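Local coordinates for protein Dye-decolorizing peroxidase tfu_3078 (Thermobifida fusca, PDB 5FW4) that uses a non-covalently bound heme b to catalyse peroxide-dependent oxidation of many compounds, most readily anthraquinone dyes, its physiological substrate being unknown, at residues 154-157 with 158-161; 192-195 with 196-199; 247-251 with 252-256; 294-297 with 298-301; 384-387 with 388-392. All blocks are in the same frame, centred on the assembly; numbering follows the deposited sequence.

How the contacts relate
The five contacts follow one another along the chain and none touches another. Contacts 1 and 2 belong to the N-terminal DyP-type sequence family and contacts 3, 4 and 5 to the C-terminal one, each of these two regions being built round a four-stranded antiparallel sheet. Contact 1 is a surface turn after helix 148-153; contact 2, its centre about 35 Å away, opens helix 193-205 at the subunit interface. Contacts 3 and 5 start helices 252-258 and 386-395, their centres about 19 Å apart. Contact 4, on helix 294-301, lies about 45 Å from contact 1, centre to centre. Contacts 4 and 5 both supply residues to the heme pocket, whereas contacts 1 and 2 lie away from it.

Contact 1 (154-157 with 158-161); sequences IDAE and DRRP
Arg160 N bonds back to Glu157 O, and one residue earlier Arg159 N reaches Ala156 O at 2.9 Å, so that the backbone winds into a short 3-10 turn. Arg160 has CG anti to the backbone N (chi1 -176°) and Glu157 bends at chi2, which brings their side chains alongside each other, pointing the same way. The guanidinium grips the carboxylate side-on: NE of Arg160 meets OE1 of Glu157 at 2.8 Å on a nearly straight line, and NH2 of Arg160 reaches OE2 of Glu157 at 3.1 Å. Both oxygens use their syn lone pairs, and the two flat groups are only 21° apart. Just before the turn, Asp155, with positive phi, is the C-prime residue of the Schellman motif that ends helix 148-153. Glu157 OE2 also bonds Ser152 OG on that helix, while Arg160 NH1 holds Leu164 O. A leucine in place of Arg160 would probably leave the Glu157 carboxylate without its mate of opposite charge and Leu164 O without this donor. CG of Arg159 packs against CB of Ala156 at 3.8 Å, and the guanidinium beyond it forms a salt bridge with Glu429. A water lies 3.0 Å from Glu157 O and 3.1 Å from Arg160 O, bridging the two carbonyls.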
loop_
_atom_site.group_PDB
_atom_site.type_symbol
_atom_site.label_atom_id
_atom_site.label_comp_id
_atom_site.label_asym_id
_atom_site.label_seq_id
_atom_site.Cartn_x
_atom_site.Cartn_y
_atom_site.Cartn_z
ATOM N N ILE A 154 -16.938 26.461 -12.487
ATOM C CA ILE A 154 -17.480 27.624 -11.783
ATOM C C ILE A 154 -17.525 28.888 -12.668
ATOM O O ILE A 154 -17.851 29.978 -12.194
ATOM C CB ILE A 154 -16.766 27.839 -10.417
ATOM C CG1 ILE A 154 -15.298 28.282 -10.590
ATOM C CG2 ILE A 154 -16.863 26.570 -9.581
ATOM C CD1 ILE A 154 -14.717 28.892 -9.345
ATOM N N ASP A 155 -17.229 28.713 -13.956
ATOM C CA ASP A 155 -17.305 29.771 -14.958
ATOM C C ASP A 155 -16.318 30.873 -14.594
ATOM O O ASP A 155 -16.663 32.045 -14.571
ATOM C CB ASP A 155 -18.754 30.299 -15.086
ATOM C CG ASP A 155 -18.917 31.371 -16.167
ATOM O OD1 ASP A 155 -18.142 31.377 -17.149
ATOM O OD2 ASP A 155 -19.843 32.203 -16.031
ATOM N N ALA A 156 -15.082 30.481 -14.306
ATOM C CA ALA A 156 -14.076 31.428 -13.838
ATOM C C ALA A 156 -12.795 31.309 -14.656
ATOM O O ALA A 156 -11.701 31.381 -14.099
ATOM C CB ALA A 156 -13.785 31.191 -12.359
ATOM N N GLU A 157 -12.927 31.119 -15.968
ATOM C CA GLU A 157 -11.762 30.972 -16.849
ATOM C C GLU A 157 -10.894 32.238 -16.878
ATOM O O GLU A 157 -9.665 32.151 -17.052
ATOM C CB GLU A 157 -12.191 30.580 -18.262
ATOM C CG GLU A 157 -12.597 29.119 -18.422
ATOM C CD GLU A 157 -11.423 28.157 -18.296
ATOM O OE1 GLU A 157 -10.314 28.593 -17.905
ATOM O OE2 GLU A 157 -11.602 26.955 -18.582
ATOM N N ASP A 158 -11.544 33.397 -16.700
ATOM C CA ASP A 158 -10.872 34.677 -16.399
ATOM C C ASP A 158 -9.796 34.573 -15.294
ATOM O O ASP A 158 -8.850 35.348 -15.294
ATOM C CB ASP A 158 -11.896 35.774 -16.021
ATOM C CG ASP A 158 -12.905 35.332 -14.931
ATOM O OD1 ASP A 158 -13.820 34.539 -15.241
ATOM O OD2 ASP A 158 -12.824 35.805 -13.776
ATOM N N ARG A 159 -9.955 33.621 -14.368
ATOM C CA ARG A 159 -9.079 33.477 -13.211
ATOM C C ARG A 159 -7.891 32.521 -13.429
ATOM O O ARG A 159 -7.054 32.382 -12.543
ATOM C CB ARG A 159 -9.890 33.014 -11.996
ATOM C CG ARG A 159 -11.146 33.848 -11.711
ATOM C CD ARG A 159 -10.830 35.316 -11.435
ATOM N NE ARG A 159 -9.981 35.440 -10.263
ATOM C CZ ARG A 159 -10.412 35.334 -9.014
ATOM N NH1 ARG A 159 -11.706 35.135 -8.750
ATOM N NH2 ARG A 159 -9.555 35.436 -8.012
ATOM N N ARG A 160 -7.822 31.892 -14.600
ATOM C CA ARG A 160 -6.844 30.861 -14.880
ATOM C C ARG A 160 -5.502 31.454 -15.263
ATOM O O ARG A 160 -5.373 32.013 -16.336
ATOM C CB ARG A 160 -7.312 29.943 -16.013
ATOM C CG ARG A 160 -6.344 28.789 -16.276
ATOM C CD ARG A 160 -6.597 28.086 -17.608
ATOM N NE ARG A 160 -7.842 27.320 -17.587
ATOM C CZ ARG A 160 -7.955 25.992 -17.487
ATOM N NH1 ARG A 160 -6.881 25.195 -17.396
ATOM N NH2 ARG A 160 -9.181 25.458 -17.473
ATOM N N PRO A 161 -4.494 31.328 -14.391
ATOM C CA PRO A 161 -3.184 31.846 -14.800
ATOM C C PRO A 161 -2.640 31.018 -15.948
ATOM O O PRO A 161 -3.026 29.866 -16.103
ATOM C CB PRO A 161 -2.322 31.676 -13.535
ATOM C CG PRO A 161 -3.321 31.558 -12.415
ATOM C CD PRO A 161 -4.442 30.770 -13.037
HETATM O O HOH W 1 -7.359 33.954 -17.610
#

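Contact 2 (192-195 with 196-199); sequences DPMV and LTAA
Leu196 N donates to Asp192 O at 3.1 Å, closing the first turn of helix 193-205. CB of Leu196 rests near the carbonyl oxygens of Asp192 and Pro193, while the rest of its side chain heads away to pack on Val188 and Ala190 of strand 184-190 and on Phe81 and His83 of strand 81-89. Thr197 follows, its N bonded to Pro193 O. Thr197 OG1 stands opposite the backbone N (chi1 -171°), which turns the methyl Thr197 CG2 back over the preceding turn, 3.4 Å from Met194 O and 4.0 Å from Met194 SD; the two side chains lie alongside each other. OG1 itself bonds Asp360 of the second subunit. At the start of this helix Asp192 is the N-cap: its OD2 accepts from Val195 N at 3.1 Å through the anti lone pair, and weakly from Met194 N, while OD1 is hydrogen-bonded to Thr223 OG1 of the second subunit. Ala198 N bonds Met194 O at 3.1 Å, with a weak second bond to Val195 O, and CB of Ala198 lies 3.4 Å from Met194 O. Ala199 N completes the run on Val195 O at 3.2 Å, and its small CB packs against Pro123 and Leu140.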
loop_
_atom_site.group_PDB
_atom_site.type_symbol
_atom_site.label_atom_id
_atom_site.label_comp_id
_atom_site.label_asym_id
_atom_site.label_seq_id
_atom_site.Cartn_x
_atom_site.Cartn_y
_atom_site.Cartn_z
ATOM N N ASP A 192 3.095 6.448 8.740
ATOM C CA ASP A 192 2.436 5.188 9.067
ATOM C C ASP A 192 1.161 5.030 8.180
ATOM O O ASP A 192 0.476 6.022 7.962
ATOM C CB ASP A 192 2.018 5.193 10.552
ATOM C CG ASP A 192 1.388 3.929 10.935
ATOM O OD1 ASP A 192 2.151 3.023 11.272
ATOM O OD2 ASP A 192 0.112 3.828 10.850
ATOM N N PRO A 193 0.870 3.832 7.631
ATOM C CA PRO A 193 -0.177 3.746 6.632
ATOM C C PRO A 193 -1.552 3.786 7.341
ATOM O O PRO A 193 -2.564 4.062 6.736
ATOM C CB PRO A 193 -0.040 2.361 6.060
ATOM C CG PRO A 193 0.651 1.598 7.088
ATOM C CD PRO A 193 1.448 2.530 7.916
ATOM N N MET A 194 -1.549 3.428 8.581
ATOM C CA MET A 194 -2.822 3.435 9.325
ATOM C C MET A 194 -3.264 4.837 9.726
ATOM O O MET A 194 -4.495 5.194 9.668
ATOM C CB MET A 194 -2.692 2.543 10.561
ATOM C CG MET A 194 -4.038 2.185 11.136
ATOM S SD MET A 194 -5.110 1.259 10.015
ATOM C CE MET A 194 -4.678 -0.453 10.073
ATOM N N VAL A 195 -2.306 5.613 10.225
ATOM C CA VAL A 195 -2.502 7.045 10.419
ATOM C C VAL A 195 -2.972 7.681 9.103
ATOM O O VAL A 195 -3.941 8.438 9.105
ATOM C CB VAL A 195 -1.250 7.742 10.964
ATOM C CG1 VAL A 195 -1.406 9.276 10.960
ATOM C CG2 VAL A 195 -0.805 7.190 12.315
ATOM N N LEU A 196 -2.272 7.410 7.970
ATOM C CA LEU A 196 -2.687 7.868 6.666
ATOM C C LEU A 196 -4.142 7.582 6.267
ATOM O O LEU A 196 -4.838 8.477 5.851
ATOM C CB LEU A 196 -1.702 7.322 5.567
ATOM C CG LEU A 196 -1.946 7.756 4.123
ATOM C CD1 LEU A 196 -2.067 9.260 3.990
ATOM C CD2 LEU A 196 -0.844 7.282 3.199
ATOM N N THR A 197 -4.586 6.342 6.364
ATOM C CA THR A 197 -5.876 5.956 5.816
ATOM C C THR A 197 -6.972 6.561 6.770
ATOM O O THR A 197 -8.023 6.861 6.316
ATOM C CB THR A 197 -6.033 4.427 5.715
ATOM O OG1 THR A 197 -7.234 4.038 4.988
ATOM C CG2 THR A 197 -6.056 3.755 7.069
ATOM N N ALA A 198 -6.632 6.808 8.016
ATOM C CA ALA A 198 -7.647 7.377 9.005
ATOM C C ALA A 198 -7.917 8.827 8.659
ATOM O O ALA A 198 -9.046 9.327 8.698
ATOM C CB ALA A 198 -7.075 7.283 10.390
ATOM N N ALA A 199 -6.846 9.516 8.303
ATOM C CA ALA A 199 -6.922 10.901 7.901
ATOM C C ALA A 199 -7.609 11.037 6.574
ATOM O O ALA A 199 -8.395 11.936 6.407
ATOM C CB ALA A 199 -5.519 11.504 7.830
#

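Contact 3 (247-251 with 252-256); sequences PAQDH and PLFDR
His251 ND1 accepts the backbone N-H of Leu253 at 3.0 Å, the donor lying close to the imidazole plane and the bond nearly straight at 163°. This is an N-cap made by a histidine ring at the start of helix 252-258, directly after the type I beta turn from Ala248 to His251. With CG opposite the backbone N (chi1 -175°), the imidazole lies alongside the Leu253 side chain and crosses the ring of Pro252 at about a right angle; its ND1 is 3.5 Å from Leu253 CB. The carbonyl of the same histidine also serves the helix start, since His251 O takes the N-H of Phe254 at 3.0 Å. Leu253 has a second neighbour in the loop: its CG meets CB of Pro247 at 3.8 Å, an apolar contact between the incoming loop and the first helical turn. The buried Phe254 ring packs against the turn, with Pro247 O at its edge, and Phe353 meets it edge-to-face. Gln249 runs parallel in direction with Phe254, its amide plane 20° from the ring plane, and its OE1 accepts from Gly76 N, which ties down the polar end of the side chain. The aliphatic part supplies a CH-pi contact: Gln249 CG sits over one face of the Phe254 ring, 4.0 Å from the centroid and displaced toward the rim.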
loop_
_atom_site.group_PDB
_atom_site.type_symbol
_atom_site.label_atom_id
_atom_site.label_comp_id
_atom_site.label_asym_id
_atom_site.label_seq_id
_atom_site.Cartn_x
_atom_site.Cartn_y
_atom_site.Cartn_z
ATOM N N PRO A 247 16.995 20.839 -5.779
ATOM C CA PRO A 247 17.639 21.949 -5.085
ATOM C C PRO A 247 17.519 21.719 -3.592
ATOM O O PRO A 247 16.523 21.148 -3.153
ATOM C CB PRO A 247 16.839 23.173 -5.541
ATOM C CG PRO A 247 15.554 22.644 -6.073
ATOM C CD PRO A 247 15.827 21.256 -6.566
ATOM N N ALA A 248 18.548 22.104 -2.841
ATOM C CA ALA A 248 18.568 21.924 -1.395
ATOM C C ALA A 248 17.588 22.890 -0.719
ATOM O O ALA A 248 17.503 24.054 -1.087
ATOM C CB ALA A 248 19.980 22.139 -0.866
ATOM N N GLN A 249 16.861 22.397 0.274
ATOM C CA GLN A 249 15.795 23.164 0.909
ATOM C C GLN A 249 16.290 24.321 1.781
ATOM O O GLN A 249 15.517 25.242 2.051
ATOM C CB GLN A 249 14.896 22.246 1.744
ATOM C CG GLN A 249 14.234 21.119 0.946
ATOM C CD GLN A 249 13.174 20.379 1.756
ATOM O OE1 GLN A 249 12.575 20.940 2.672
ATOM N NE2 GLN A 249 12.952 19.113 1.430
ATOM N N ASP A 250 17.550 24.265 2.222
ATOM C CA ASP A 250 18.189 25.367 2.976
ATOM C C ASP A 250 18.872 26.412 2.056
ATOM O O ASP A 250 19.708 27.213 2.507
ATOM C CB ASP A 250 19.210 24.798 3.974
ATOM C CG ASP A 250 20.434 24.190 3.288
ATOM O OD1 ASP A 250 20.310 23.638 2.178
ATOM O OD2 ASP A 250 21.533 24.266 3.865
ATOM N N HIS A 251 18.501 26.399 0.775
ATOM C CA HIS A 251 19.211 27.120 -0.272
ATOM C C HIS A 251 18.139 27.914 -1.036
ATOM O O HIS A 251 17.021 27.426 -1.220
ATOM C CB HIS A 251 19.959 26.093 -1.140
ATOM C CG HIS A 251 20.836 26.671 -2.211
ATOM N ND1 HIS A 251 20.385 27.583 -3.136
ATOM C CD2 HIS A 251 22.118 26.389 -2.563
ATOM C CE1 HIS A 251 21.355 27.877 -3.984
ATOM N NE2 HIS A 251 22.419 27.165 -3.659
ATOM N N PRO A 252 18.449 29.167 -1.427
ATOM C CA PRO A 252 17.459 29.981 -2.146
ATOM C C PRO A 252 16.891 29.368 -3.418
ATOM O O PRO A 252 15.763 29.667 -3.784
ATOM C CB PRO A 252 18.232 31.273 -2.473
ATOM C CG PRO A 252 19.232 31.385 -1.383
ATOM C CD PRO A 252 19.647 29.964 -1.074
ATOM N N LEU A 253 17.664 28.535 -4.095
ATOM C CA LEU A 253 17.164 27.799 -5.238
ATOM C C LEU A 253 15.875 27.005 -4.964
ATOM O O LEU A 253 15.062 26.837 -5.854
ATOM C CB LEU A 253 18.251 26.871 -5.776
ATOM C CG LEU A 253 18.117 26.388 -7.224
ATOM C CD1 LEU A 253 17.554 27.455 -8.165
ATOM C CD2 LEU A 253 19.496 25.937 -7.706
ATOM N N PHE A 254 15.674 26.543 -3.737
ATOM C CA PHE A 254 14.488 25.769 -3.434
ATOM C C PHE A 254 13.249 26.638 -3.602
ATOM O O PHE A 254 12.367 26.318 -4.380
ATOM C CB PHE A 254 14.528 25.172 -2.037
ATOM C CG PHE A 254 13.332 24.318 -1.725
ATOM C CD1 PHE A 254 13.260 23.003 -2.188
ATOM C CD2 PHE A 254 12.253 24.841 -1.017
ATOM C CE1 PHE A 254 12.164 22.221 -1.926
ATOM C CE2 PHE A 254 11.144 24.059 -0.755
ATOM C CZ PHE A 254 11.099 22.745 -1.215
ATOM N N ASP A 255 13.202 27.744 -2.888
ATOM C CA ASP A 255 12.032 28.599 -2.952
ATOM C C ASP A 255 11.801 29.221 -4.339
ATOM O O ASP A 255 10.656 29.377 -4.785
ATOM C CB ASP A 255 12.123 29.655 -1.861
ATOM C CG ASP A 255 11.846 29.072 -0.494
ATOM O OD1 ASP A 255 11.081 28.072 -0.408
ATOM O OD2 ASP A 255 12.391 29.599 0.489
ATOM N N ARG A 256 12.884 29.560 -5.020
ATOM C CA ARG A 256 12.795 30.075 -6.379
ATOM C C ARG A 256 12.234 29.014 -7.333
ATOM O O ARG A 256 11.461 29.335 -8.226
ATOM C CB ARG A 256 14.169 30.538 -6.883
ATOM C CG ARG A 256 14.685 31.860 -6.294
ATOM C CD ARG A 256 16.198 31.819 -6.038
ATOM N NE ARG A 256 16.914 33.034 -6.440
ATOM C CZ ARG A 256 17.647 33.164 -7.548
ATOM N NH1 ARG A 256 17.777 32.157 -8.408
ATOM N NH2 ARG A 256 18.264 34.314 -7.808
#

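Contact 4 (294-297 with 298-301); sequences VAAR and ERVI
The Glu298 side chain sets out with CG opposite its own carbonyl carbon (chi1 -58°) and continues extended, which carries its carboxylate back along the preceding turn to Val294, whereas Arg299 starts the same way but bends at chi3 (-29°) and folds its guanidinium over Ala295 and Ala296. In the first pair, CG1 of Val294 touches CD of Glu298 at 3.7 Å, the two side chains crossing at a slant. Glu298 OE2 then accepts from Leu305 N, so the buried carboxylate is tied to the segment that follows the helix. In the second pair one face of the guanidinium covers the backbone of the turn before it: CA of Ala296 lies 3.4 Å above the plane of the Arg299 guanidinium, toward the rim. The methyl groups add to this contact, CB of Ala295 being 3.7 Å from Arg299 NH1 and CB of Ala296 3.6 Å from Arg299 NH2. Beneath these side chains run ordinary helical bonds, among them Glu298 N to Val294 O at 3.0 Å and Val300 N to Ala296 O at 3.2 Å. Arg297 points elsewhere, its NE bonded to Leu292 O. Val300 and Ile301 join the helix to helix 338-342 through backbone hydrogen bonds to His338 and Val339. Helix 294-301 thus reaches the proximal side of the heme pocket, where the Ile301 side chain touches both the porphyrin and His338, the probable iron ligand.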
loop_
_atom_site.group_PDB
_atom_site.type_symbol
_atom_site.label_atom_id
_atom_site.label_comp_id
_atom_site.label_asym_id
_atom_site.label_seq_id
_atom_site.Cartn_x
_atom_site.Cartn_y
_atom_site.Cartn_z
ATOM N N VAL A 294 23.868 -4.682 -14.386
ATOM C CA VAL A 294 23.946 -3.477 -13.546
ATOM C C VAL A 294 24.558 -2.341 -14.332
ATOM O O VAL A 294 24.044 -1.248 -14.345
ATOM C CB VAL A 294 24.723 -3.768 -12.228
ATOM C CG1 VAL A 294 25.244 -2.493 -11.562
ATOM C CG2 VAL A 294 23.844 -4.553 -11.249
ATOM N N ALA A 295 25.670 -2.607 -15.027
ATOM C CA ALA A 295 26.289 -1.584 -15.845
ATOM C C ALA A 295 25.310 -0.950 -16.825
ATOM O O ALA A 295 25.280 0.274 -16.988
ATOM C CB ALA A 295 27.505 -2.186 -16.611
ATOM N N ALA A 296 24.523 -1.769 -17.514
ATOM C CA ALA A 296 23.580 -1.239 -18.489
ATOM C C ALA A 296 22.516 -0.354 -17.836
ATOM O O ALA A 296 22.158 0.685 -18.364
ATOM C CB ALA A 296 22.895 -2.369 -19.253
ATOM N N ARG A 297 22.035 -0.779 -16.685
ATOM C CA ARG A 297 21.026 0.014 -15.922
ATOM C C ARG A 297 21.576 1.391 -15.581
ATOM O O ARG A 297 20.944 2.422 -15.799
ATOM C CB ARG A 297 20.676 -0.714 -14.646
ATOM C CG ARG A 297 19.942 -2.034 -14.858
ATOM C CD ARG A 297 19.881 -2.813 -13.540
ATOM N NE ARG A 297 19.392 -4.172 -13.705
ATOM C CZ ARG A 297 18.875 -4.932 -12.734
ATOM N NH1 ARG A 297 18.795 -4.516 -11.470
ATOM N NH2 ARG A 297 18.438 -6.150 -13.034
ATOM N N GLU A 298 22.827 1.392 -15.139
ATOM C CA GLU A 298 23.489 2.626 -14.771
ATOM C C GLU A 298 23.630 3.533 -15.992
ATOM O O GLU A 298 23.496 4.761 -15.870
ATOM C CB GLU A 298 24.835 2.348 -14.052
ATOM C CG GLU A 298 24.712 1.490 -12.796
ATOM C CD GLU A 298 26.039 1.060 -12.155
ATOM O OE1 GLU A 298 27.022 0.683 -12.864
ATOM O OE2 GLU A 298 26.097 1.053 -10.909
ATOM N N ARG A 299 23.908 2.955 -17.171
ATOM C CA ARG A 299 23.981 3.759 -18.401
ATOM C C ARG A 299 22.646 4.451 -18.810
ATOM O O ARG A 299 22.644 5.607 -19.241
ATOM C CB ARG A 299 24.645 2.950 -19.540
ATOM C CG ARG A 299 26.141 2.719 -19.232
ATOM C CD ARG A 299 26.945 1.950 -20.271
ATOM N NE ARG A 299 26.122 1.009 -21.028
ATOM C CZ ARG A 299 26.086 -0.322 -20.875
ATOM N NH1 ARG A 299 26.850 -0.962 -19.988
ATOM N NH2 ARG A 299 25.269 -1.033 -21.649
ATOM N N VAL A 300 21.516 3.773 -18.612
ATOM C CA VAL A 300 20.176 4.375 -18.832
ATOM C C VAL A 300 20.028 5.725 -18.105
ATOM O O VAL A 300 19.553 6.689 -18.697
ATOM C CB VAL A 300 19.037 3.410 -18.409
ATOM C CG1 VAL A 300 17.676 4.114 -18.345
ATOM C CG2 VAL A 300 18.928 2.223 -19.339
ATOM N N ILE A 301 20.441 5.791 -16.836
ATOM C CA ILE A 301 20.235 7.015 -16.001
ATOM C C ILE A 301 21.432 7.950 -16.030
ATOM O O ILE A 301 21.268 9.154 -16.104
ATOM C CB ILE A 301 20.024 6.695 -14.525
ATOM C CG1 ILE A 301 18.705 5.922 -14.316
ATOM C CG2 ILE A 301 20.136 7.973 -13.684
ATOM C CD1 ILE A 301 17.440 6.673 -14.657
#

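Contact 5 (384-387 with 388-392); sequences TGFI and PVQRS. With HEM (protoporphyrin IX containing Fe), chain C.
Phe386, Val389 and Gln390 meet the porphyrin along the edge that carries the vinyl carbons CAC and CBC and the methyl CMC. CD1 of Phe386 lies 3.5 Å from heme CBC, CG1 of Val389 is 3.7 Å from heme CAC, and NE2 of Gln390 comes within 3.5 Å of heme CMC. Phe386 and Gln390 also pack on each other. Both have CG opposite the backbone N (chi1 178° and 172°), which sends the two side chains the same way, with ring and amide planes only 5° apart. CB of Gln390 makes a CH-pi contact over one face of the Phe386 ring, 4.1 Å from the centroid and offset toward its rim. An alanine in place of Phe386 would probably open a gap beside the heme vinyl group and leave Gln390 CB without its aromatic cover and the Gln390 side chain less restrained beside the heme. Behind this layer, helix 386-395 sets the spacing: Gln390 N bonds Phe386 O at 2.8 Å, and Arg391 N bonds Ile387 O. Gly385 is the N-cap residue, its carbonyl oxygen 3.2 Å from Val389 CG2, and Phe386 N donates to Gln379 OE1. On the side of the helix turned from the heme, CG2 of Ile387 touches NH2 of Arg391 at 3.4 Å, and Ile387 also rests on Leu167 and Pro168. The Phe386 ring meanwhile packs on Val278 and Arg280 of strand 275-284, so it joins this helix to both the C-terminal sheet and the porphyrin edge, as part of the heme pocket of a DyP-type peroxidase.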
loop_
_atom_site.group_PDB
_atom_site.type_symbol
_atom_site.label_atom_id
_atom_site.label_comp_id
_atom_site.label_asym_id
_atom_site.label_seq_id
_atom_site.Cartn_x
_atom_site.Cartn_y
_atom_site.Cartn_z
ATOM N N THR A 384 8.368 26.399 -17.248
ATOM C CA THR A 384 9.804 26.508 -16.978
ATOM C C THR A 384 10.213 25.442 -15.968
ATOM O O THR A 384 11.103 25.641 -15.134
ATOM C CB THR A 384 10.153 27.889 -16.419
ATOM O OG1 THR A 384 9.235 28.202 -15.363
ATOM C CG2 THR A 384 10.054 28.953 -17.515
ATOM N N GLY A 385 9.547 24.300 -16.052
ATOM C CA GLY A 385 9.810 23.187 -15.163
ATOM C C GLY A 385 9.543 21.850 -15.822
ATOM O O GLY A 385 10.265 21.433 -16.724
ATOM N N PHE A 386 8.513 21.164 -15.362
ATOM C CA PHE A 386 8.114 19.887 -15.961
ATOM C C PHE A 386 7.969 19.853 -17.498
ATOM O O PHE A 386 8.482 18.902 -18.131
ATOM C CB PHE A 386 6.781 19.416 -15.368
ATOM C CG PHE A 386 6.282 18.145 -15.954
ATOM C CD1 PHE A 386 6.768 16.931 -15.493
ATOM C CD2 PHE A 386 5.305 18.144 -16.932
ATOM C CE1 PHE A 386 6.307 15.735 -16.024
ATOM C CE2 PHE A 386 4.818 16.944 -17.458
ATOM C CZ PHE A 386 5.338 15.736 -17.003
ATOM N N ILE A 387 7.281 20.844 -18.096
ATOM C CA ILE A 387 6.922 20.749 -19.518
ATOM C C ILE A 387 8.145 20.699 -20.457
ATOM O O ILE A 387 8.232 19.819 -21.298
ATOM C CB ILE A 387 6.063 21.911 -20.043
ATOM C CG1 ILE A 387 4.775 22.121 -19.225
ATOM C CG2 ILE A 387 5.718 21.668 -21.507
ATOM C CD1 ILE A 387 3.939 20.919 -19.196
ATOM N N PRO A 388 9.035 21.670 -20.348
ATOM C CA PRO A 388 10.151 21.601 -21.326
ATOM C C PRO A 388 10.980 20.354 -21.117
ATOM O O PRO A 388 11.434 19.735 -22.079
ATOM C CB PRO A 388 10.938 22.894 -21.068
ATOM C CG PRO A 388 10.493 23.386 -19.721
ATOM C CD PRO A 388 9.092 22.886 -19.515
ATOM N N VAL A 389 11.128 19.947 -19.872
ATOM C CA VAL A 389 11.960 18.795 -19.535
ATOM C C VAL A 389 11.354 17.511 -20.058
ATOM O O VAL A 389 12.053 16.691 -20.687
ATOM C CB VAL A 389 12.221 18.715 -18.032
ATOM C CG1 VAL A 389 12.937 17.434 -17.626
ATOM C CG2 VAL A 389 12.994 19.932 -17.581
ATOM N N GLN A 390 10.061 17.325 -19.834
ATOM C CA GLN A 390 9.425 16.111 -20.322
ATOM C C GLN A 390 9.436 16.053 -21.837
ATOM O O GLN A 390 9.547 14.960 -22.385
ATOM C CB GLN A 390 7.988 15.960 -19.828
ATOM C CG GLN A 390 7.227 14.803 -20.466
ATOM C CD GLN A 390 7.743 13.420 -20.116
ATOM O OE1 GLN A 390 7.221 12.421 -20.613
ATOM N NE2 GLN A 390 8.748 13.340 -19.271
ATOM N N ARG A 391 9.284 17.212 -22.482
ATOM C CA ARG A 391 9.321 17.317 -23.942
ATOM C C ARG A 391 10.687 16.870 -24.467
ATOM O O ARG A 391 10.748 16.154 -25.448
ATOM C CB ARG A 391 9.029 18.754 -24.408
ATOM C CG ARG A 391 8.430 18.846 -25.804
ATOM C CD ARG A 391 8.293 20.281 -26.300
ATOM N NE ARG A 391 7.366 21.110 -25.514
ATOM C CZ ARG A 391 6.047 21.165 -25.669
ATOM N NH1 ARG A 391 5.428 20.407 -26.567
ATOM N NH2 ARG A 391 5.331 21.981 -24.903
ATOM N N SER A 392 11.769 17.282 -23.803
ATOM C CA SER A 392 13.129 16.790 -24.155
ATOM C C SER A 392 13.241 15.265 -23.961
ATOM O O SER A 392 13.836 14.568 -24.787
ATOM C CB SER A 392 14.204 17.495 -23.326
ATOM O OG SER A 392 14.225 18.890 -23.585
HETATM C CHA HEM C . 16.916 12.684 -12.118
HETATM C CHB HEM C . 14.649 8.406 -12.211
HETATM C CHC HEM C . 10.984 10.480 -14.584
HETATM C CHD HEM C . 13.133 14.807 -14.251
HETATM C C1A HEM C . 16.602 11.359 -11.945
HETATM C C2A HEM C . 17.473 10.425 -11.348
HETATM C C3A HEM C . 16.843 9.225 -11.398
HETATM C C4A HEM C . 15.593 9.405 -12.004
HETATM C CMA HEM C . 17.338 7.937 -10.860
HETATM C CAA HEM C . 18.856 10.697 -10.813
HETATM C CBA HEM C . 18.878 11.052 -9.330
HETATM C CGA HEM C . 18.316 12.422 -9.088
HETATM O O1A HEM C . 17.174 12.512 -8.559
HETATM O O2A HEM C . 18.986 13.437 -9.401
HETATM C C1B HEM C . 13.436 8.624 -12.887
HETATM C C2B HEM C . 12.485 7.606 -13.137
HETATM C C3B HEM C . 11.433 8.171 -13.805
HETATM C C4B HEM C . 11.784 9.585 -13.939
HETATM C CMB HEM C . 12.623 6.172 -12.711
HETATM C CAB HEM C . 10.156 7.610 -14.261
HETATM C CBB HEM C . 9.707 6.406 -13.906
HETATM C C1C HEM C . 11.235 11.828 -14.705
HETATM C C2C HEM C . 10.380 12.731 -15.299
HETATM C C3C HEM C . 10.992 13.974 -15.184
HETATM C C4C HEM C . 12.232 13.797 -14.527
HETATM C CMC HEM C . 9.058 12.327 -15.899
HETATM C CAC HEM C . 10.635 15.301 -15.662
HETATM C CBC HEM C . 9.803 15.497 -16.637
HETATM C C1D HEM C . 14.353 14.510 -13.621
HETATM C C2D HEM C . 15.332 15.571 -13.354
HETATM C C3D HEM C . 16.393 14.970 -12.768
HETATM C C4D HEM C . 16.045 13.554 -12.703
HETATM C CMD HEM C . 15.203 17.058 -13.638
HETATM C CAD HEM C . 17.654 15.658 -12.285
HETATM C CBD HEM C . 18.588 15.864 -13.481
HETATM C CGD HEM C . 19.797 16.678 -13.074
HETATM O O1D HEM C . 19.755 17.919 -12.964
HETATM O O2D HEM C . 20.864 16.076 -12.825
HETATM N NA HEM C . 15.452 10.716 -12.353
HETATM N NB HEM C . 12.977 9.776 -13.374
HETATM N NC HEM C . 12.360 12.481 -14.283
HETATM N ND HEM C . 14.802 13.294 -13.216
HETATM FE FE HEM C . 13.962 11.594 -13.343
#